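Local coordinates for salicylaldehyde dehydrogenase NahF (Pseudomonas putida, PDB 4JZ6), which probably catalyses the NAD+-dependent oxidation of salicylaldehyde to salicylate, a step of naphthalene degradation, as a member of the aldehyde dehydrogenase family, at residues K71-V76 and Y178-G183; P158-V163 and D230-A235; A280-A285 and V318-E323; T304-V309 and A417-Y422. One frame throughout, in Å; residues are numbered along the deposited sequence.

Contact 1 of 4, residues K71-V76 and Y178-G183; sequences KTWKDV and YPLVCG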
loop_
_atom_site.group_PDB
_atom_site.type_symbol
_atom_site.label_atom_id
_atom_site.label_comp_id
_atom_site.label_asym_id
_atom_site.label_seq_id
_atom_site.Cartn_x
_atom_site.Cartn_y
_atom_site.Cartn_z
ATOM N N LYS A 71 3.496 17.051 -17.044
ATOM C CA LYS A 71 4.547 18.073 -16.957
ATOM C C LYS A 71 4.028 19.459 -16.567
ATOM O O LYS A 71 4.717 20.219 -15.877
ATOM C CB LYS A 71 5.305 18.186 -18.282
ATOM C CG LYS A 71 6.161 16.991 -18.644
ATOM C CD LYS A 71 6.900 17.258 -19.951
ATOM C CE LYS A 71 7.649 16.029 -20.455
ATOM N NZ LYS A 71 8.321 16.293 -21.763
ATOM N N THR A 72 2.824 19.788 -17.023
ATOM C CA THR A 72 2.203 21.061 -16.683
ATOM C C THR A 72 1.090 20.868 -15.660
ATOM O O THR A 72 0.867 21.727 -14.802
ATOM C CB THR A 72 1.615 21.761 -17.926
ATOM O OG1 THR A 72 0.921 20.797 -18.723
ATOM C CG2 THR A 72 2.712 22.380 -18.757
ATOM N N TRP A 73 0.393 19.738 -15.751
ATOM C CA TRP A 73 -0.758 19.492 -14.890
ATOM C C TRP A 73 -0.369 19.418 -13.408
ATOM O O TRP A 73 -1.154 19.797 -12.533
ATOM C CB TRP A 73 -1.522 18.234 -15.329
ATOM C CG TRP A 73 -2.661 17.879 -14.401
ATOM C CD1 TRP A 73 -2.730 16.810 -13.554
ATOM C CD2 TRP A 73 -3.877 18.618 -14.212
ATOM N NE1 TRP A 73 -3.916 16.834 -12.853
ATOM C CE2 TRP A 73 -4.637 17.932 -13.238
ATOM C CE3 TRP A 73 -4.400 19.787 -14.773
ATOM C CZ2 TRP A 73 -5.887 18.381 -12.817
ATOM C CZ3 TRP A 73 -5.647 20.227 -14.354
ATOM C CH2 TRP A 73 -6.374 19.525 -13.386
ATOM N N LYS A 74 0.844 18.949 -13.125
ATOM C CA LYS A 74 1.278 18.790 -11.737
ATOM C C LYS A 74 1.421 20.139 -11.044
ATOM O O LYS A 74 1.361 20.228 -9.815
ATOM C CB LYS A 74 2.598 18.022 -11.662
ATOM C CG LYS A 74 3.787 18.785 -12.234
ATOM C CD LYS A 74 5.013 17.895 -12.350
ATOM C CE LYS A 74 6.122 18.581 -13.122
ATOM N NZ LYS A 74 6.630 19.800 -12.426
ATOM N N ASP A 75 1.595 21.192 -11.838
ATOM C CA ASP A 75 1.818 22.527 -11.293
ATOM C C ASP A 75 0.575 23.419 -11.281
ATOM O O ASP A 75 0.632 24.550 -10.806
ATOM C CB ASP A 75 2.965 23.214 -12.031
ATOM C CG ASP A 75 4.300 22.542 -11.777
ATOM O OD1 ASP A 75 4.582 22.203 -10.605
ATOM O OD2 ASP A 75 5.058 22.343 -12.749
ATOM N N VAL A 76 -0.544 22.912 -11.791
ATOM C CA VAL A 76 -1.814 23.640 -11.721
ATOM C C VAL A 76 -2.231 23.838 -10.263
ATOM O O VAL A 76 -2.174 22.902 -9.464
ATOM C CB VAL A 76 -2.937 22.903 -12.489
ATOM C CG1 VAL A 76 -4.299 23.525 -12.196
ATOM C CG2 VAL A 76 -2.652 22.913 -13.974
ATOM N N TYR A 178 -10.337 11.747 -7.955
ATOM C CA TYR A 178 -9.321 11.784 -6.911
ATOM C C TYR A 178 -7.893 11.917 -7.459
ATOM O O TYR A 178 -7.160 12.810 -7.031
ATOM C CB TYR A 178 -9.477 10.604 -5.949
ATOM C CG TYR A 178 -10.718 10.698 -5.085
ATOM C CD1 TYR A 178 -11.022 11.868 -4.389
ATOM C CD2 TYR A 178 -11.591 9.619 -4.964
ATOM C CE1 TYR A 178 -12.156 11.950 -3.589
ATOM C CE2 TYR A 178 -12.727 9.694 -4.167
ATOM C CZ TYR A 178 -13.004 10.859 -3.483
ATOM O OH TYR A 178 -14.138 10.930 -2.700
ATOM N N PRO A 179 -7.498 11.057 -8.420
ATOM C CA PRO A 179 -6.152 11.272 -8.966
ATOM C C PRO A 179 -5.988 12.651 -9.615
ATOM O O PRO A 179 -4.898 13.223 -9.570
ATOM C CB PRO A 179 -6.023 10.166 -10.016
ATOM C CG PRO A 179 -6.927 9.075 -9.516
ATOM C CD PRO A 179 -8.106 9.815 -8.942
ATOM N N LEU A 180 -7.056 13.188 -10.195
ATOM C CA LEU A 180 -6.992 14.531 -10.774
ATOM C C LEU A 180 -6.709 15.620 -9.732
ATOM O O LEU A 180 -5.758 16.391 -9.880
ATOM C CB LEU A 180 -8.254 14.863 -11.574
ATOM C CG LEU A 180 -8.436 14.091 -12.885
ATOM C CD1 LEU A 180 -9.351 14.842 -13.845
ATOM C CD2 LEU A 180 -7.092 13.800 -13.527
ATOM N N VAL A 181 -7.519 15.681 -8.680
ATOM C CA VAL A 181 -7.339 16.713 -7.664
ATOM C C VAL A 181 -5.977 16.605 -6.963
ATOM O O VAL A 181 -5.476 17.582 -6.407
ATOM C CB VAL A 181 -8.482 16.714 -6.626
ATOM C CG1 VAL A 181 -8.419 15.474 -5.742
ATOM C CG2 VAL A 181 -8.447 17.991 -5.800
ATOM N N CYS A 182 -5.370 15.424 -7.010
ATOM C CA CYS A 182 -4.042 15.235 -6.432
ATOM C C CYS A 182 -2.936 15.612 -7.422
ATOM O O CYS A 182 -1.744 15.457 -7.144
ATOM C CB CYS A 182 -3.878 13.807 -5.911
ATOM S SG CYS A 182 -4.844 13.492 -4.400
ATOM N N GLY A 183 -3.349 16.124 -8.575
ATOM C CA GLY A 183 -2.422 16.668 -9.550
ATOM C C GLY A 183 -1.884 15.625 -10.502
ATOM O O GLY A 183 -0.913 15.869 -11.220
#
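The indole of W73 reaches across to the backbone carbonyls at the end of helix 170-181 and meets them with one atom after another. Its CB leaves the backbone toward the other segment, and chi1 of 176°, with CG anti to the backbone N, swings the pyrrole edge of the ring, CD1 and NE1, to the carbonyls of G183 and L180. The closest approach is that of W73 CD1, 3.1 Å from G183 O, which lies oblique to the ring. W73 NE1 then sits 3.5 Å from L180 O, an oxygen close to the ring plane at the indole edge; the weak hydrogen bond of W73 NE1 goes to the carbonyl of N184, just past the segment. Farther round, W73 CZ2 touches the same L180 O at 3.6 Å and the CB of L180 at 4.4 Å, the apolar part of the contact.

Two helix ends meet here. G183 closes helix 170-181 in a Schellman motif, its phi positive (87°) and its N bonded back to L180 O at 2.8 Å, while W73 to V76 form a type I beta turn as the chain leaves helix 56-73. K74 adds its CA, 3.7 Å from G183 O, before its side chain leads away to a salt bridge with D75, NZ to OD2 at 3.0 Å. Helix 78-94 closes in on the same tryptophan through R81 and L84, and R81 NH2 also donates a hydrogen bond to V76 O.

Contact 2 of 4, residues P158-V163 and D230-A235; sequences PILSIV and DALISA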
loop_
_atom_site.group_PDB
_atom_site.type_symbol
_atom_site.label_atom_id
_atom_site.label_comp_id
_atom_site.label_asym_id
_atom_site.label_seq_id
_atom_site.Cartn_x
_atom_site.Cartn_y
_atom_site.Cartn_z
ATOM N N PRO A 158 1.425 9.763 -13.865
ATOM C CA PRO A 158 0.329 9.032 -14.509
ATOM C C PRO A 158 -0.170 7.860 -13.665
ATOM O O PRO A 158 0.624 7.009 -13.255
ATOM C CB PRO A 158 0.963 8.531 -15.809
ATOM C CG PRO A 158 2.016 9.543 -16.112
ATOM C CD PRO A 158 2.577 9.933 -14.767
ATOM N N ILE A 159 -1.476 7.833 -13.403
ATOM C CA ILE A 159 -2.094 6.739 -12.665
ATOM C C ILE A 159 -2.866 5.825 -13.618
ATOM O O ILE A 159 -3.602 6.301 -14.488
ATOM C CB ILE A 159 -3.041 7.264 -11.559
ATOM C CG1 ILE A 159 -2.304 7.408 -10.226
ATOM C CG2 ILE A 159 -4.170 6.288 -11.306
ATOM C CD1 ILE A 159 -1.050 8.223 -10.271
ATOM N N LEU A 160 -2.684 4.516 -13.473
ATOM C CA LEU A 160 -3.498 3.560 -14.214
ATOM C C LEU A 160 -4.761 3.204 -13.428
ATOM O O LEU A 160 -4.677 2.575 -12.370
ATOM C CB LEU A 160 -2.705 2.290 -14.508
ATOM C CG LEU A 160 -3.514 1.165 -15.149
ATOM C CD1 LEU A 160 -4.084 1.635 -16.479
ATOM C CD2 LEU A 160 -2.651 -0.071 -15.333
ATOM N N SER A 161 -5.920 3.609 -13.949
ATOM C CA SER A 161 -7.202 3.344 -13.293
ATOM C C SER A 161 -8.024 2.326 -14.072
ATOM O O SER A 161 -8.509 2.619 -15.169
ATOM C CB SER A 161 -8.016 4.631 -13.148
ATOM O OG SER A 161 -7.346 5.580 -12.341
ATOM N N ILE A 162 -8.191 1.136 -13.503
ATOM C CA ILE A 162 -8.990 0.101 -14.144
ATOM C C ILE A 162 -10.353 -0.024 -13.462
ATOM O O ILE A 162 -10.436 -0.231 -12.250
ATOM C CB ILE A 162 -8.245 -1.234 -14.168
ATOM C CG1 ILE A 162 -6.973 -1.089 -15.012
ATOM C CG2 ILE A 162 -9.131 -2.334 -14.731
ATOM C CD1 ILE A 162 -6.049 -2.302 -14.968
ATOM N N VAL A 163 -11.415 0.120 -14.250
ATOM C CA VAL A 163 -12.765 0.280 -13.715
ATOM C C VAL A 163 -13.740 -0.726 -14.310
ATOM O O VAL A 163 -13.793 -0.880 -15.530
ATOM C CB VAL A 163 -13.291 1.693 -14.009
ATOM C CG1 VAL A 163 -14.692 1.876 -13.446
ATOM C CG2 VAL A 163 -12.345 2.724 -13.435
ATOM N N ASP A 230 -1.062 -5.489 -18.778
ATOM C CA ASP A 230 0.354 -5.822 -18.614
ATOM C C ASP A 230 1.259 -4.746 -19.196
ATOM O O ASP A 230 2.261 -4.375 -18.587
ATOM C CB ASP A 230 0.689 -7.161 -19.273
ATOM C CG ASP A 230 -0.038 -8.330 -18.635
ATOM O OD1 ASP A 230 -0.465 -8.216 -17.466
ATOM O OD2 ASP A 230 -0.178 -9.373 -19.310
ATOM N N ALA A 231 0.899 -4.247 -20.376
ATOM C CA ALA A 231 1.692 -3.222 -21.052
ATOM C C ALA A 231 1.721 -1.918 -20.261
ATOM O O ALA A 231 2.755 -1.249 -20.170
ATOM C CB ALA A 231 1.154 -2.977 -22.440
ATOM N N LEU A 232 0.573 -1.561 -19.692
ATOM C CA LEU A 232 0.465 -0.340 -18.910
ATOM C C LEU A 232 1.198 -0.449 -17.568
ATOM O O LEU A 232 1.856 0.495 -17.126
ATOM C CB LEU A 232 -1.008 0.028 -18.726
ATOM C CG LEU A 232 -1.644 0.493 -20.040
ATOM C CD1 LEU A 232 -3.156 0.362 -20.009
ATOM C CD2 LEU A 232 -1.239 1.932 -20.345
ATOM N N ILE A 233 1.095 -1.606 -16.928
ATOM C CA ILE A 233 1.771 -1.831 -15.657
ATOM C C ILE A 233 3.281 -1.853 -15.862
ATOM O O ILE A 233 4.033 -1.329 -15.037
ATOM C CB ILE A 233 1.306 -3.151 -15.003
ATOM C CG1 ILE A 233 -0.174 -3.064 -14.627
ATOM C CG2 ILE A 233 2.136 -3.470 -13.768
ATOM C CD1 ILE A 233 -0.794 -4.407 -14.343
ATOM N N SER A 234 3.716 -2.444 -16.974
ATOM C CA SER A 234 5.137 -2.532 -17.302
ATOM C C SER A 234 5.663 -1.227 -17.879
ATOM O O SER A 234 6.863 -1.081 -18.100
ATOM C CB SER A 234 5.394 -3.666 -18.297
ATOM O OG SER A 234 4.905 -4.902 -17.809
ATOM N N ALA A 235 4.757 -0.285 -18.130
ATOM C CA ALA A 235 5.115 0.999 -18.729
ATOM C C ALA A 235 5.768 1.944 -17.721
ATOM O O ALA A 235 5.221 2.184 -16.645
ATOM C CB ALA A 235 3.895 1.654 -19.348
#
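L160 pushes its two methyl groups from strand 159-162 into the side of helix 225-233 that faces the sheet, and nearly all of the packing is done by this one leucine. CD2 sits between two neighbours, 3.8 Å from L232 CB and 3.9 Å from I233 CG1, while CD1 lies 3.9 Å from the CD1 of L232. Both helix side chains cross the leucine at about a right angle. With chi1 at 174°, CG of L160 stands anti to the backbone N, and the fork is carried out from the strand far enough to straddle the CB of L232. No hydrogen bond joins the segments; the tight part is purely apolar and buried.

Away from this cluster the contact thins out. I162 also points its CB at the helix, but I162 CD1 stays 5.7 Å from I233 CD1. Toward solvent the segment turns polar at S234, whose OG bonds D230 O at 2.8 Å, while S234 N reaches the same oxygen from the other face of the carbonyl plane. S234 OG has a further partner in H260.

The strand is central in the six-stranded sheet of the Rossmann-like domain that binds NAD in this family, between 186-189 and 240-244. Helix 225-233 covers this face, with L232 reaching V187, I233 reaching I241, and A59 of helix 56-73 packing on L232.

Contact 3 of 4, residues A280-A285 and V318-E323; sequences ADINAA and VARFVE. With SO4 (sulfate ion), chain E.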
loop_
_atom_site.group_PDB
_atom_site.type_symbol
_atom_site.label_atom_id
_atom_site.label_comp_id
_atom_site.label_asym_id
_atom_site.label_seq_id
_atom_site.Cartn_x
_atom_site.Cartn_y
_atom_site.Cartn_z
ATOM N N ALA A 280 -32.571 -8.132 17.434
ATOM C CA ALA A 280 -32.803 -7.214 16.325
ATOM C C ALA A 280 -34.245 -6.733 16.153
ATOM O O ALA A 280 -35.197 -7.445 16.456
ATOM C CB ALA A 280 -32.292 -7.829 15.029
ATOM N N ASP A 281 -34.376 -5.496 15.683
ATOM C CA ASP A 281 -35.624 -4.982 15.154
ATOM C C ASP A 281 -35.817 -5.712 13.827
ATOM O O ASP A 281 -35.230 -5.329 12.817
ATOM C CB ASP A 281 -35.490 -3.472 14.937
ATOM C CG ASP A 281 -36.763 -2.820 14.396
ATOM O OD1 ASP A 281 -37.638 -3.520 13.835
ATOM O OD2 ASP A 281 -36.874 -1.579 14.519
ATOM N N ILE A 282 -36.618 -6.773 13.836
ATOM C CA ILE A 282 -36.765 -7.634 12.663
ATOM C C ILE A 282 -37.331 -6.889 11.454
ATOM O O ILE A 282 -36.892 -7.102 10.319
ATOM C CB ILE A 282 -37.620 -8.872 12.981
ATOM C CG1 ILE A 282 -36.983 -9.657 14.124
ATOM C CG2 ILE A 282 -37.766 -9.770 11.760
ATOM C CD1 ILE A 282 -37.774 -10.873 14.520
ATOM N N ASN A 283 -38.298 -6.010 11.697
ATOM C CA ASN A 283 -38.806 -5.144 10.641
ATOM C C ASN A 283 -37.664 -4.393 9.957
ATOM O O ASN A 283 -37.487 -4.482 8.741
ATOM C CB ASN A 283 -39.821 -4.151 11.207
ATOM C CG ASN A 283 -40.294 -3.148 10.171
ATOM O OD1 ASN A 283 -39.864 -1.991 10.163
ATOM N ND2 ASN A 283 -41.180 -3.591 9.285
ATOM N N ALA A 284 -36.880 -3.679 10.758
ATOM C CA ALA A 284 -35.782 -2.872 10.251
ATOM C C ALA A 284 -34.718 -3.713 9.546
ATOM O O ALA A 284 -34.139 -3.284 8.544
ATOM C CB ALA A 284 -35.161 -2.066 11.376
ATOM N N ALA A 285 -34.457 -4.904 10.074
ATOM C CA ALA A 285 -33.418 -5.763 9.517
ATOM C C ALA A 285 -33.851 -6.344 8.179
ATOM O O ALA A 285 -33.053 -6.420 7.242
ATOM C CB ALA A 285 -33.049 -6.868 10.487
ATOM N N VAL A 318 -36.590 -15.133 8.448
ATOM C CA VAL A 318 -36.568 -15.724 7.115
ATOM C C VAL A 318 -37.946 -15.642 6.463
ATOM O O VAL A 318 -38.062 -15.351 5.273
ATOM C CB VAL A 318 -36.059 -17.190 7.140
ATOM C CG1 VAL A 318 -36.269 -17.867 5.794
ATOM C CG2 VAL A 318 -34.593 -17.236 7.522
ATOM N N ALA A 319 -38.990 -15.869 7.251
ATOM C CA ALA A 319 -40.354 -15.801 6.733
ATOM C C ALA A 319 -40.690 -14.413 6.181
ATOM O O ALA A 319 -41.222 -14.289 5.078
ATOM C CB ALA A 319 -41.355 -16.216 7.799
ATOM N N ARG A 320 -40.371 -13.372 6.946
ATOM C CA ARG A 320 -40.643 -12.004 6.511
ATOM C C ARG A 320 -39.805 -11.644 5.288
ATOM O O ARG A 320 -40.316 -11.082 4.317
ATOM C CB ARG A 320 -40.382 -11.003 7.640
ATOM C CG ARG A 320 -41.189 -11.258 8.899
ATOM C CD ARG A 320 -41.284 -9.994 9.739
ATOM N NE ARG A 320 -41.614 -10.275 11.135
ATOM C CZ ARG A 320 -41.519 -9.382 12.117
ATOM N NH1 ARG A 320 -41.102 -8.148 11.858
ATOM N NH2 ARG A 320 -41.833 -9.722 13.361
ATOM N N PHE A 321 -38.518 -11.973 5.353
ATOM C CA PHE A 321 -37.581 -11.743 4.258
ATOM C C PHE A 321 -38.118 -12.358 2.964
ATOM O O PHE A 321 -38.102 -11.724 1.907
ATOM C CB PHE A 321 -36.228 -12.359 4.621
ATOM C CG PHE A 321 -35.106 -11.973 3.702
ATOM C CD1 PHE A 321 -35.177 -10.823 2.930
ATOM C CD2 PHE A 321 -33.969 -12.768 3.615
ATOM C CE1 PHE A 321 -34.133 -10.476 2.084
ATOM C CE2 PHE A 321 -32.926 -12.428 2.777
ATOM C CZ PHE A 321 -33.006 -11.282 2.008
ATOM N N VAL A 322 -38.610 -13.588 3.060
ATOM C CA VAL A 322 -39.110 -14.297 1.892
ATOM C C VAL A 322 -40.367 -13.633 1.337
ATOM O O VAL A 322 -40.534 -13.514 0.121
ATOM C CB VAL A 322 -39.358 -15.791 2.201
ATOM C CG1 VAL A 322 -40.327 -16.410 1.190
ATOM C CG2 VAL A 322 -38.037 -16.541 2.215
ATOM N N GLU A 323 -41.233 -13.182 2.237
ATOM C CA GLU A 323 -42.465 -12.514 1.844
ATOM C C GLU A 323 -42.148 -11.292 0.985
ATOM O O GLU A 323 -42.626 -11.181 -0.145
ATOM C CB GLU A 323 -43.271 -12.121 3.084
ATOM C CG GLU A 323 -44.771 -12.031 2.861
ATOM C CD GLU A 323 -45.188 -10.734 2.195
ATOM O OE1 GLU A 323 -44.620 -9.673 2.546
ATOM O OE2 GLU A 323 -46.083 -10.778 1.319
HETATM S S SO4 E . -39.830 -6.607 15.556
HETATM O O1 SO4 E . -40.502 -7.843 15.955
HETATM O O2 SO4 E . -40.126 -5.568 16.539
HETATM O O3 SO4 E . -38.392 -6.853 15.521
HETATM O O4 SO4 E . -40.288 -6.173 14.235
#
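The guanidinium of R320 lies flat against I282, whose CG2 methyl sits 3.6 Å above the plane, offset toward the rim. The two side chains cross at about a right angle; the arginine turns one face to the isoleucine and an edge to the sulfate. I282 CG2 lies 3.8 Å from R320 CZ and 3.7 Å from R320 NH1. In I282, CG2 is anti to the backbone N, while CG1 runs beside that N (chi1 -58°); this turns the methyl toward the arginine and leaves CG1 near the anion. R320 extends from CG to NE, far enough to bring its nitrogens to the start of the other helix.

The sulfate, probably from the crystallisation liquor, joins the two helices. R320 NH1 bonds its O4 at 3.2 Å in the guanidinium plane and nearly straight (164°), and N283 N reaches the same oxygen. I282 N also points to the ion, though that bond is too short to be trusted. An anion where the backbone N-H groups of helix 282-294 converge would probably be favoured by that helix N-terminus, by R320 and by R431, which also bonds it. D281 is the N-cap: its OD1 accepts from A284 N at 3.2 Å, from above the carboxylate plane. R320 NH2 also makes a salt bridge with E316 OE2, its strongest polar partner, one turn earlier on its own helix.

Helices 282-294 and 311-327 pack together, I282 also meeting I313 and F317; A280, A284 and A285 rest on F429 of strand 425-429, and F494 of the second subunit packs on D281 and A284.

Contact 4 of 4, residues T304-V309 and A417-Y422; sequences TERLVV and ANDSVY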
loop_
_atom_site.group_PDB
_atom_site.type_symbol
_atom_site.label_atom_id
_atom_site.label_comp_id
_atom_site.label_asym_id
_atom_site.label_seq_id
_atom_site.Cartn_x
_atom_site.Cartn_y
_atom_site.Cartn_z
ATOM N N THR A 304 -25.400 -7.598 -0.067
ATOM C CA THR A 304 -25.541 -8.492 1.068
ATOM C C THR A 304 -25.548 -9.936 0.581
ATOM O O THR A 304 -26.538 -10.399 0.014
ATOM C CB THR A 304 -26.841 -8.205 1.813
ATOM O OG1 THR A 304 -26.961 -6.794 2.031
ATOM C CG2 THR A 304 -26.855 -8.932 3.137
ATOM N N GLU A 305 -24.440 -10.644 0.788
ATOM C CA GLU A 305 -24.323 -12.019 0.306
ATOM C C GLU A 305 -24.582 -13.046 1.403
ATOM O O GLU A 305 -24.812 -14.218 1.123
ATOM C CB GLU A 305 -22.952 -12.257 -0.328
ATOM C CG GLU A 305 -22.656 -11.352 -1.514
ATOM C CD GLU A 305 -22.180 -12.117 -2.734
ATOM O OE1 GLU A 305 -22.034 -13.355 -2.640
ATOM O OE2 GLU A 305 -21.963 -11.484 -3.790
ATOM N N ARG A 306 -24.539 -12.601 2.653
ATOM C CA ARG A 306 -24.847 -13.465 3.786
ATOM C C ARG A 306 -25.842 -12.787 4.713
ATOM O O ARG A 306 -25.789 -11.572 4.919
ATOM C CB ARG A 306 -23.588 -13.772 4.596
ATOM C CG ARG A 306 -22.658 -14.811 4.012
ATOM C CD ARG A 306 -21.289 -14.645 4.634
ATOM N NE ARG A 306 -20.500 -15.870 4.621
ATOM C CZ ARG A 306 -19.492 -16.109 5.458
ATOM N NH1 ARG A 306 -19.157 -15.206 6.374
ATOM N NH2 ARG A 306 -18.823 -17.251 5.386
ATOM N N LEU A 307 -26.739 -13.587 5.275
ATOM C CA LEU A 307 -27.572 -13.149 6.377
ATOM C C LEU A 307 -27.265 -14.064 7.556
ATOM O O LEU A 307 -27.824 -15.164 7.646
ATOM C CB LEU A 307 -29.056 -13.262 6.013
ATOM C CG LEU A 307 -29.724 -12.304 5.013
ATOM C CD1 LEU A 307 -29.510 -10.859 5.429
ATOM C CD2 LEU A 307 -29.248 -12.525 3.582
ATOM N N VAL A 308 -26.364 -13.647 8.447
ATOM C CA VAL A 308 -26.104 -14.459 9.643
ATOM C C VAL A 308 -27.093 -14.102 10.761
ATOM O O VAL A 308 -27.071 -13.006 11.323
ATOM C CB VAL A 308 -24.593 -14.481 10.091
ATOM C CG1 VAL A 308 -23.685 -14.633 8.886
ATOM C CG2 VAL A 308 -24.209 -13.254 10.853
ATOM N N VAL A 309 -28.005 -15.031 11.034
ATOM C CA VAL A 309 -29.113 -14.763 11.942
ATOM C C VAL A 309 -29.116 -15.710 13.139
ATOM O O VAL A 309 -28.777 -16.888 13.018
ATOM C CB VAL A 309 -30.470 -14.854 11.211
ATOM C CG1 VAL A 309 -30.540 -13.834 10.097
ATOM C CG2 VAL A 309 -30.660 -16.232 10.639
ATOM N N ALA A 417 -18.849 -14.299 10.793
ATOM C CA ALA A 417 -18.535 -13.111 10.014
ATOM C C ALA A 417 -17.040 -13.072 9.723
ATOM O O ALA A 417 -16.621 -12.814 8.598
ATOM C CB ALA A 417 -18.978 -11.855 10.742
ATOM N N ASN A 418 -16.239 -13.349 10.744
ATOM C CA ASN A 418 -14.791 -13.271 10.612
ATOM C C ASN A 418 -14.151 -14.432 9.850
ATOM O O ASN A 418 -12.968 -14.372 9.501
ATOM C CB ASN A 418 -14.137 -13.113 11.985
ATOM C CG ASN A 418 -14.063 -11.666 12.431
ATOM O OD1 ASN A 418 -14.214 -10.751 11.625
ATOM N ND2 ASN A 418 -13.818 -11.453 13.717
ATOM N N ASP A 419 -14.918 -15.485 9.584
ATOM C CA ASP A 419 -14.349 -16.630 8.878
ATOM C C ASP A 419 -14.419 -16.491 7.348
ATOM O O ASP A 419 -13.928 -17.344 6.611
ATOM C CB ASP A 419 -14.940 -17.954 9.385
ATOM C CG ASP A 419 -16.042 -18.508 8.487
ATOM O OD1 ASP A 419 -16.117 -19.753 8.361
ATOM O OD2 ASP A 419 -16.839 -17.721 7.923
ATOM N N SER A 420 -15.035 -15.412 6.879
ATOM C CA SER A 420 -15.028 -15.107 5.456
ATOM C C SER A 420 -13.619 -14.765 4.999
ATOM O O SER A 420 -12.814 -14.231 5.761
ATOM C CB SER A 420 -15.955 -13.931 5.145
ATOM O OG SER A 420 -15.892 -13.585 3.772
ATOM N N VAL A 421 -13.331 -15.066 3.742
ATOM C CA VAL A 421 -12.046 -14.730 3.153
ATOM C C VAL A 421 -12.050 -13.267 2.707
ATOM O O VAL A 421 -11.008 -12.706 2.367
ATOM C CB VAL A 421 -11.725 -15.670 1.962
ATOM C CG1 VAL A 421 -12.352 -15.155 0.667
ATOM C CG2 VAL A 421 -10.233 -15.851 1.823
ATOM N N TYR A 422 -13.233 -12.655 2.721
ATOM C CA TYR A 422 -13.395 -11.246 2.358
ATOM C C TYR A 422 -13.694 -10.395 3.588
ATOM O O TYR A 422 -13.931 -10.917 4.680
ATOM C CB TYR A 422 -14.544 -11.068 1.367
ATOM C CG TYR A 422 -14.415 -11.852 0.087
ATOM C CD1 TYR A 422 -13.546 -11.440 -0.914
ATOM C CD2 TYR A 422 -15.180 -12.992 -0.134
ATOM C CE1 TYR A 422 -13.432 -12.148 -2.100
ATOM C CE2 TYR A 422 -15.072 -13.708 -1.316
ATOM C CZ TYR A 422 -14.197 -13.281 -2.296
ATOM O OH TYR A 422 -14.084 -13.983 -3.476
#
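D419 OD2 receives the guanidinium of R306 at its edge: NH2 bonds it at 3.3 Å, with an N-H...O angle of 162°, in a salt bridge on the syn lone pair of the carboxylate. The guanidinium and carboxylate planes are only 23° apart, and OD2 lies close to the arginine plane, so the two flat groups meet almost edge-on. NH1 of R306 is 3.8 Å from the same oxygen, leaving the bridge to rest on one nitrogen.

The other nitrogens of R306 are held outside this pair. NE bonds the carbonyl of Y393, the arginine's strongest partner, and NH1 bonds the carbonyl of I416, just before the second segment, so the buried charge is gripped on several sides and its rotation is probably fixed. The chain runs extended from CG to NE, with CG anti to the carbonyl carbon (chi1 -78°), and this length lets a strand residue reach the loop after helix 410-418. S420 CB completes the approach, 3.7 Å from R306 NH1 and oblique to the guanidinium.

Past the arginine the loop makes an ST turn: S420 OG accepts from Y422 N at 3.0 Å. D394 holds the same loop from outside, through OD1 to S420 OG and OD2 to V421 N.

R306 sits in strand 306-310, in the middle of a seven-stranded sheet between strands 401-407 and 273-276, and its side chain rests on V403 and I405 of the first. Helix 410-418 links 401-407 to 425-429, and the salt bridge ties the loop just after that helix to the central strand.

How the contacts relate
The four contacts fall into two pairs on opposite sides of the chain's centre. Contacts 1 and 2, with centres 17 Å apart, alternate along the chain and lie in and beside the six-stranded sheet of what is, as in the family, the NAD-binding domain: strand 159-162 of contact 2 leads directly to helix 170-181 of contact 1. Contacts 3 and 4, 18 Å apart between centres, alternate likewise and belong to the seven-stranded sheet of the catalytic domain, where strand 306-310 follows helix 282-294 and precedes helix 311-327 in the chain. They touch directly, F321 CE2 lying 3.8 Å from L307 CD2. Contact 1 is about 49 Å from contact 3, centre to centre, each pair belonging to a different domain.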